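Local atomic coordinates of tyrocidine synthetase 3 (Brevibacillus brevis, PDB entry 2JGP), a protein that pairs a peptidyl carrier domain, which probably holds the growing peptide, with a condensation domain that probably forms peptide bonds in nonribosomal synthesis of the antibiotic tyrocidine. Residues 331-336 with 497-502; 339-344 with 348-353. One frame throughout, in Å; residues are numbered along the deposited sequence.

Interaction 1 (331-336 with 497-502); sequences MVLLAA and RHFLTI
The ring of F499 reaches helix 329-345 with its leading carbons, CE1 and CZ, and meets A336 and L333 there. The shortest approach is F499 CE1 to A336 CB, 3.7 Å, and the methyl comes at the ring obliquely. F499 CZ touches the methyl L333 CD2 at 3.9 Å, the leucine side chain running across the phenylalanine at about a right angle. The carbonyl oxygen L333 O also lies at the ring edge, in the ring plane, 3.8 Å from F499 CE1.

One turn further along helix 489-508, I502 adds its CG2 branch, which stands 4.4 Å from A336 CB and 4.2 Å from A336 O. A336 is therefore touched by two residues spaced i and i+3 on the other helix. The short axes cross at 117° and come no closer than 10.7 Å, a separation at which the F499 ring, with I502 beside it, makes the contact. Both helices belong to the C-terminal half of the condensation domain, whose fold is that of the CoA-dependent acyltransferases, and 489-508 is the last helix of the chain.

What positions the ring is its first torsion: CG is anti to the backbone N (chi1 178°), which carries the ring out to the neighbouring helix although the CB itself does not point there. F467, on strand 465-471, meets the F499 ring with planes at about 55°, and L340 packs against both F499 and I502. L333 also packs on L318 of helix 312-325.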
ATOM      1  N   MET A 331      -3.677  -1.342  13.580  1.00 57.69           N
ATOM      2  CA  MET A 331      -5.091  -1.124  13.907  1.00 57.41           C
ATOM      3  C   MET A 331      -5.290  -0.165  15.082  1.00 56.65           C
ATOM      4  O   MET A 331      -6.194   0.666  15.062  1.00 56.61           O
ATOM      5  CB  MET A 331      -5.787  -2.446  14.219  1.00 57.23           C
ATOM      6  CG  MET A 331      -6.003  -3.361  13.016  1.00 58.15           C
ATOM      7  SD  MET A 331      -6.529  -4.991  13.585  1.00 59.18           S
ATOM      8  CE  MET A 331      -6.463  -5.933  12.054  1.00 57.88           C
ATOM      9  N   VAL A 332      -4.458  -0.304  16.107  1.00 56.28           N
ATOM     10  CA  VAL A 332      -4.536   0.546  17.295  1.00 55.53           C
ATOM     11  C   VAL A 332      -4.311   2.005  16.893  1.00 55.52           C
ATOM     12  O   VAL A 332      -5.093   2.889  17.244  1.00 54.85           O
ATOM     13  CB  VAL A 332      -3.487   0.122  18.348  1.00 55.75           C
ATOM     14  CG1 VAL A 332      -3.387   1.162  19.475  1.00 55.50           C
ATOM     15  CG2 VAL A 332      -3.818  -1.272  18.908  1.00 54.82           C
ATOM     16  N   LEU A 333      -3.252   2.236  16.126  1.00 55.37           N
ATOM     17  CA  LEU A 333      -2.917   3.580  15.642  1.00 55.21           C
ATOM     18  C   LEU A 333      -3.991   4.156  14.710  1.00 55.22           C
ATOM     19  O   LEU A 333      -4.330   5.341  14.802  1.00 55.10           O
ATOM     20  CB  LEU A 333      -1.568   3.563  14.936  1.00 55.06           C
ATOM     21  CG  LEU A 333      -0.363   3.146  15.770  1.00 54.99           C
ATOM     22  CD1 LEU A 333       0.865   3.041  14.884  1.00 54.55           C
ATOM     23  CD2 LEU A 333      -0.131   4.113  16.917  1.00 55.75           C
ATOM     24  N   LEU A 334      -4.521   3.329  13.810  1.00 55.52           N
ATOM     25  CA  LEU A 334      -5.611   3.769  12.943  1.00 55.74           C
ATOM     26  C   LEU A 334      -6.826   4.151  13.775  1.00 55.69           C
ATOM     27  O   LEU A 334      -7.496   5.149  13.497  1.00 55.73           O
ATOM     28  CB  LEU A 334      -5.991   2.680  11.931  1.00 56.12           C
ATOM     29  CG  LEU A 334      -7.176   2.989  11.004  1.00 56.47           C
ATOM     30  CD1 LEU A 334      -6.940   4.283  10.202  1.00 57.15           C
ATOM     31  CD2 LEU A 334      -7.432   1.801  10.084  1.00 57.06           C
ATOM     32  N   ALA A 335      -7.116   3.340  14.790  1.00 55.88           N
ATOM     33  CA  ALA A 335      -8.203   3.618  15.710  1.00 55.91           C
ATOM     34  C   ALA A 335      -7.975   4.954  16.421  1.00 55.96           C
ATOM     35  O   ALA A 335      -8.872   5.790  16.473  1.00 56.60           O
ATOM     36  CB  ALA A 335      -8.340   2.480  16.727  1.00 55.59           C
ATOM     37  N   ALA A 336      -6.769   5.154  16.953  1.00 56.05           N
ATOM     38  CA  ALA A 336      -6.412   6.404  17.631  1.00 56.35           C
ATOM     39  C   ALA A 336      -6.483   7.593  16.672  1.00 56.37           C
ATOM     40  O   ALA A 336      -6.876   8.696  17.052  1.00 56.83           O
ATOM     41  CB  ALA A 336      -5.009   6.305  18.240  1.00 56.14           C
ATOM     42  N   ARG A 497       0.807  16.354  18.767  1.00 58.76           N
ATOM     43  CA  ARG A 497       0.838  16.211  20.226  1.00 58.63           C
ATOM     44  C   ARG A 497      -0.485  15.656  20.744  1.00 58.54           C
ATOM     45  O   ARG A 497      -0.498  14.848  21.669  1.00 57.92           O
ATOM     46  CB  ARG A 497       1.124  17.555  20.915  1.00 59.14           C
ATOM     47  CG  ARG A 497       2.509  18.137  20.640  1.00 59.58           C
ATOM     48  CD  ARG A 497       2.877  19.240  21.637  1.00 61.00           C
ATOM     49  NE  ARG A 497       2.006  20.417  21.537  1.00 61.52           N
ATOM     50  CZ  ARG A 497       2.151  21.407  20.654  1.00 62.38           C
ATOM     51  NH1 ARG A 497       3.139  21.396  19.761  1.00 62.11           N
ATOM     52  NH2 ARG A 497       1.293  22.423  20.661  1.00 62.41           N
ATOM     53  N   HIS A 498      -1.593  16.100  20.149  1.00 58.43           N
ATOM     54  CA  HIS A 498      -2.913  15.603  20.522  1.00 58.75           C
ATOM     55  C   HIS A 498      -3.080  14.120  20.194  1.00 58.38           C
ATOM     56  O   HIS A 498      -3.732  13.391  20.943  1.00 58.87           O
ATOM     57  CB  HIS A 498      -4.025  16.433  19.873  1.00 58.97           C
ATOM     58  CG  HIS A 498      -4.217  17.780  20.502  1.00 59.64           C
ATOM     59  ND1 HIS A 498      -3.692  18.111  21.732  1.00 60.39           N
ATOM     60  CD2 HIS A 498      -4.900  18.870  20.082  1.00 60.09           C
ATOM     61  CE1 HIS A 498      -4.025  19.355  22.033  1.00 60.55           C
ATOM     62  NE2 HIS A 498      -4.761  19.837  21.048  1.00 60.38           N
ATOM     63  N   PHE A 499      -2.480  13.662  19.099  1.00 58.11           N
ATOM     64  CA  PHE A 499      -2.468  12.229  18.801  1.00 57.79           C
ATOM     65  C   PHE A 499      -1.768  11.455  19.926  1.00 57.44           C
ATOM     66  O   PHE A 499      -2.250  10.404  20.366  1.00 57.12           O
ATOM     67  CB  PHE A 499      -1.784  11.927  17.462  1.00 57.91           C
ATOM     68  CG  PHE A 499      -1.709  10.455  17.151  1.00 57.59           C
ATOM     69  CD1 PHE A 499      -2.789   9.798  16.579  1.00 57.87           C
ATOM     70  CD2 PHE A 499      -0.573   9.721  17.464  1.00 57.80           C
ATOM     71  CE1 PHE A 499      -2.731   8.436  16.312  1.00 57.86           C
ATOM     72  CE2 PHE A 499      -0.508   8.353  17.203  1.00 58.67           C
ATOM     73  CZ  PHE A 499      -1.591   7.715  16.624  1.00 58.39           C
ATOM     74  N   LEU A 500      -0.633  11.979  20.380  1.00 57.08           N
ATOM     75  CA  LEU A 500       0.141  11.327  21.433  1.00 56.85           C
ATOM     76  C   LEU A 500      -0.584  11.351  22.773  1.00 56.83           C
ATOM     77  O   LEU A 500      -0.449  10.418  23.556  1.00 56.15           O
ATOM     78  CB  LEU A 500       1.522  11.968  21.581  1.00 56.93           C
ATOM     79  CG  LEU A 500       2.438  11.874  20.362  1.00 56.90           C
ATOM     80  CD1 LEU A 500       3.747  12.607  20.639  1.00 56.27           C
ATOM     81  CD2 LEU A 500       2.686  10.423  19.977  1.00 56.61           C
ATOM     82  N   THR A 501      -1.335  12.419  23.043  1.00 56.81           N
ATOM     83  CA  THR A 501      -2.146  12.473  24.256  1.00 57.18           C
ATOM     84  C   THR A 501      -3.266  11.423  24.191  1.00 57.03           C
ATOM     85  O   THR A 501      -3.505  10.708  25.160  1.00 56.68           O
ATOM     86  CB  THR A 501      -2.718  13.891  24.529  1.00 57.46           C
ATOM     87  OG1 THR A 501      -3.552  14.304  23.443  1.00 60.43           O
ATOM     88  CG2 THR A 501      -1.596  14.903  24.692  1.00 56.09           C
ATOM     89  N   ILE A 502      -3.928  11.312  23.040  1.00 56.73           N
ATOM     90  CA  ILE A 502      -4.964  10.296  22.865  1.00 56.58           C
ATOM     91  C   ILE A 502      -4.354   8.902  23.051  1.00 56.36           C
ATOM     92  O   ILE A 502      -4.912   8.059  23.758  1.00 56.19           O
ATOM     93  CB  ILE A 502      -5.657  10.412  21.484  1.00 56.79           C
ATOM     94  CG1 ILE A 502      -6.538  11.663  21.437  1.00 56.83           C
ATOM     95  CG2 ILE A 502      -6.505   9.168  21.199  1.00 56.82           C
ATOM     96  CD1 ILE A 502      -6.932  12.086  20.031  1.00 57.90           C
TER

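Interaction 2 (339-344 with 348-353); sequences VLLAKY and EDIIVG
In I350 the CG1 branch stands anti to the carbonyl carbon (chi1 -57°) and the chain is then extended (chi2 -168°), which sends CD1 out to the helix backbone at L341 and A342. L341 has its CG likewise anti to the carbonyl carbon, which brings its CD1 against I350 and V352. The L341 and I350 side chains cross obliquely, each touching the other segment.

The I350 CD1 methyl rests on the helix main chain: it is 3.3 Å from A342 N, a tight approach, and 3.8 Å from A342 CB. The same methyl lies 3.8 Å from L341 CB, so one terminal carbon touches two successive residues of the helix. L341 returns the contact with CD1, which meets V352 CG2 at 3.8 Å and I350 CG2 at 4.0 Å. Both I350 and V352 direct their CB toward the helix, whereas that of I351, between them, points away; this is the two-residue period expected of a strand with one face against a helix.

Polar groups of the 348-353 segment are engaged outside this interface. E348 and D349 form salt bridges with R383 and R378, and the backbones of I350 and V352 bond to N379 and M377 of strand 373-379. G353 bonds through its backbone to T430 and F432 of strand 430-435, at the opposite edge of strand 350-356 from strand 373-379.

The short axes run at 131°, 9.6 Å apart at their closest. Helix 329-345 and strand 350-356 are joined by a short connection, and the strand packs back on the helix it follows, as in the acyltransferase-like alpha/beta fold of the condensation domain.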
ATOM      1  N   VAL A 339     -10.148   8.686  16.254  1.00 57.31           N
ATOM      2  CA  VAL A 339     -10.644   9.500  17.379  1.00 57.77           C
ATOM      3  C   VAL A 339     -10.047  10.920  17.354  1.00 57.70           C
ATOM      4  O   VAL A 339     -10.735  11.887  17.680  1.00 57.79           O
ATOM      5  CB  VAL A 339     -10.504   8.812  18.782  1.00 58.19           C
ATOM      6  CG1 VAL A 339      -9.510   7.665  18.778  1.00 59.39           C
ATOM      7  CG2 VAL A 339     -10.189   9.831  19.888  1.00 57.72           C
ATOM      8  N   LEU A 340      -8.790  11.036  16.926  1.00 57.52           N
ATOM      9  CA  LEU A 340      -8.143  12.338  16.730  1.00 57.61           C
ATOM     10  C   LEU A 340      -8.947  13.190  15.747  1.00 57.22           C
ATOM     11  O   LEU A 340      -9.307  14.332  16.046  1.00 57.09           O
ATOM     12  CB  LEU A 340      -6.719  12.149  16.198  1.00 57.77           C
ATOM     13  CG  LEU A 340      -5.634  13.221  16.417  1.00 59.17           C
ATOM     14  CD1 LEU A 340      -4.793  13.378  15.165  1.00 58.47           C
ATOM     15  CD2 LEU A 340      -6.155  14.562  16.880  1.00 59.86           C
ATOM     16  N   LEU A 341      -9.232  12.618  14.579  1.00 56.99           N
ATOM     17  CA  LEU A 341     -10.000  13.312  13.543  1.00 56.91           C
ATOM     18  C   LEU A 341     -11.419  13.622  14.014  1.00 56.88           C
ATOM     19  O   LEU A 341     -11.944  14.698  13.737  1.00 56.49           O
ATOM     20  CB  LEU A 341     -10.051  12.480  12.254  1.00 56.90           C
ATOM     21  CG  LEU A 341      -8.729  12.222  11.517  1.00 56.86           C
ATOM     22  CD1 LEU A 341      -8.967  11.302  10.334  1.00 56.48           C
ATOM     23  CD2 LEU A 341      -8.076  13.524  11.075  1.00 55.98           C
ATOM     24  N   ALA A 342     -12.036  12.670  14.715  1.00 56.91           N
ATOM     25  CA  ALA A 342     -13.388  12.844  15.250  1.00 57.27           C
ATOM     26  C   ALA A 342     -13.481  14.053  16.182  1.00 57.50           C
ATOM     27  O   ALA A 342     -14.460  14.803  16.146  1.00 57.78           O
ATOM     28  CB  ALA A 342     -13.835  11.582  15.980  1.00 57.24           C
ATOM     29  N   LYS A 343     -12.457  14.240  17.009  1.00 57.77           N
ATOM     30  CA  LYS A 343     -12.435  15.351  17.960  1.00 58.14           C
ATOM     31  C   LYS A 343     -12.163  16.691  17.272  1.00 57.84           C
ATOM     32  O   LYS A 343     -12.809  17.693  17.584  1.00 58.25           O
ATOM     33  CB  LYS A 343     -11.423  15.082  19.077  1.00 58.23           C
ATOM     34  CG  LYS A 343     -11.914  14.036  20.073  1.00 59.67           C
ATOM     35  CD  LYS A 343     -10.949  13.830  21.228  1.00 60.57           C
ATOM     36  CE  LYS A 343     -11.439  12.726  22.148  1.00 61.61           C
ATOM     37  NZ  LYS A 343     -12.733  13.080  22.794  1.00 62.58           N
ATOM     38  N   TYR A 344     -11.223  16.707  16.331  1.00 57.84           N
ATOM     39  CA  TYR A 344     -10.947  17.915  15.548  1.00 57.59           C
ATOM     40  C   TYR A 344     -12.134  18.310  14.676  1.00 57.44           C
ATOM     41  O   TYR A 344     -12.515  19.480  14.629  1.00 57.21           O
ATOM     42  CB  TYR A 344      -9.686  17.739  14.685  1.00 57.80           C
ATOM     43  CG  TYR A 344      -8.447  18.243  15.373  1.00 57.73           C
ATOM     44  CD1 TYR A 344      -7.858  17.520  16.395  1.00 57.82           C
ATOM     45  CD2 TYR A 344      -7.894  19.475  15.034  1.00 58.95           C
ATOM     46  CE1 TYR A 344      -6.733  17.988  17.050  1.00 58.65           C
ATOM     47  CE2 TYR A 344      -6.773  19.960  15.682  1.00 58.99           C
ATOM     48  CZ  TYR A 344      -6.195  19.213  16.692  1.00 59.02           C
ATOM     49  OH  TYR A 344      -5.076  19.693  17.338  1.00 58.53           O
ATOM     50  N   GLU A 348     -18.610  11.867  13.869  1.00 56.76           N
ATOM     51  CA  GLU A 348     -18.601  10.511  14.409  1.00 56.63           C
ATOM     52  C   GLU A 348     -18.714   9.454  13.304  1.00 56.15           C
ATOM     53  O   GLU A 348     -19.083   8.314  13.559  1.00 56.20           O
ATOM     54  CB  GLU A 348     -19.743  10.355  15.416  1.00 56.61           C
ATOM     55  CG  GLU A 348     -19.738  11.417  16.507  1.00 57.26           C
ATOM     56  CD  GLU A 348     -20.639  11.066  17.667  1.00 57.86           C
ATOM     57  OE1 GLU A 348     -20.259  11.348  18.822  1.00 58.36           O
ATOM     58  OE2 GLU A 348     -21.716  10.487  17.429  1.00 58.50           O
ATOM     59  N   ASP A 349     -18.376   9.850  12.083  1.00 55.78           N
ATOM     60  CA  ASP A 349     -18.428   8.977  10.916  1.00 55.15           C
ATOM     61  C   ASP A 349     -17.363   9.511   9.966  1.00 54.93           C
ATOM     62  O   ASP A 349     -17.491  10.615   9.427  1.00 54.22           O
ATOM     63  CB  ASP A 349     -19.820   9.039  10.285  1.00 55.29           C
ATOM     64  CG  ASP A 349     -20.018   8.031   9.166  1.00 55.43           C
ATOM     65  OD1 ASP A 349     -19.058   7.329   8.770  1.00 53.99           O
ATOM     66  OD2 ASP A 349     -21.163   7.965   8.664  1.00 55.06           O
ATOM     67  N   ILE A 350     -16.306   8.719   9.786  1.00 54.73           N
ATOM     68  CA  ILE A 350     -15.066   9.190   9.183  1.00 54.80           C
ATOM     69  C   ILE A 350     -14.461   8.145   8.258  1.00 54.27           C
ATOM     70  O   ILE A 350     -14.408   6.963   8.607  1.00 53.24           O
ATOM     71  CB  ILE A 350     -14.021   9.527  10.275  1.00 55.09           C
ATOM     72  CG1 ILE A 350     -14.597  10.571  11.244  1.00 55.98           C
ATOM     73  CG2 ILE A 350     -12.714  10.021   9.635  1.00 56.31           C
ATOM     74  CD1 ILE A 350     -13.600  11.176  12.174  1.00 57.22           C
ATOM     75  N   ILE A 351     -13.995   8.597   7.093  1.00 53.79           N
ATOM     76  CA  ILE A 351     -13.320   7.731   6.119  1.00 53.67           C
ATOM     77  C   ILE A 351     -11.850   8.141   6.028  1.00 53.93           C
ATOM     78  O   ILE A 351     -11.540   9.320   5.856  1.00 53.93           O
ATOM     79  CB  ILE A 351     -13.982   7.814   4.729  1.00 53.76           C
ATOM     80  CG1 ILE A 351     -15.497   7.582   4.844  1.00 53.43           C
ATOM     81  CG2 ILE A 351     -13.356   6.799   3.771  1.00 53.42           C
ATOM     82  CD1 ILE A 351     -16.264   7.912   3.596  1.00 54.58           C
ATOM     83  N   VAL A 352     -10.957   7.162   6.172  1.00 54.01           N
ATOM     84  CA  VAL A 352      -9.514   7.379   6.088  1.00 54.53           C
ATOM     85  C   VAL A 352      -8.941   6.461   5.020  1.00 54.96           C
ATOM     86  O   VAL A 352      -9.176   5.265   5.054  1.00 55.33           O
ATOM     87  CB  VAL A 352      -8.822   7.059   7.429  1.00 54.41           C
ATOM     88  CG1 VAL A 352      -7.297   7.115   7.277  1.00 54.81           C
ATOM     89  CG2 VAL A 352      -9.315   8.019   8.531  1.00 54.73           C
ATOM     90  N   GLY A 353      -8.193   7.022   4.078  1.00 55.52           N
ATOM     91  CA  GLY A 353      -7.517   6.216   3.061  1.00 55.94           C
ATOM     92  C   GLY A 353      -6.357   5.456   3.666  1.00 56.21           C
ATOM     93  O   GLY A 353      -5.539   6.036   4.365  1.00 55.89           O
TER

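Overall arrangement
Interactions 1 and 2 share helix 329-345, their centres 11 Å apart, and hold it from different directions: 331-336 against helix 489-508, some 160 residues on in sequence, 339-344 against the strand that follows almost at once. Along the chain the second is nested in the loop closed by the first. Both are apolar and largely buried, but interaction 1 relies on an aromatic ring between helices, whereas interaction 2 uses aliphatic branches, one of them resting on the helix main chain, and has charged E348 and D349 at its partly exposed end. The contacts also touch each other, I502 CD1 lying 3.5 Å from L340 CA, and the packing therefore continues from one to the other.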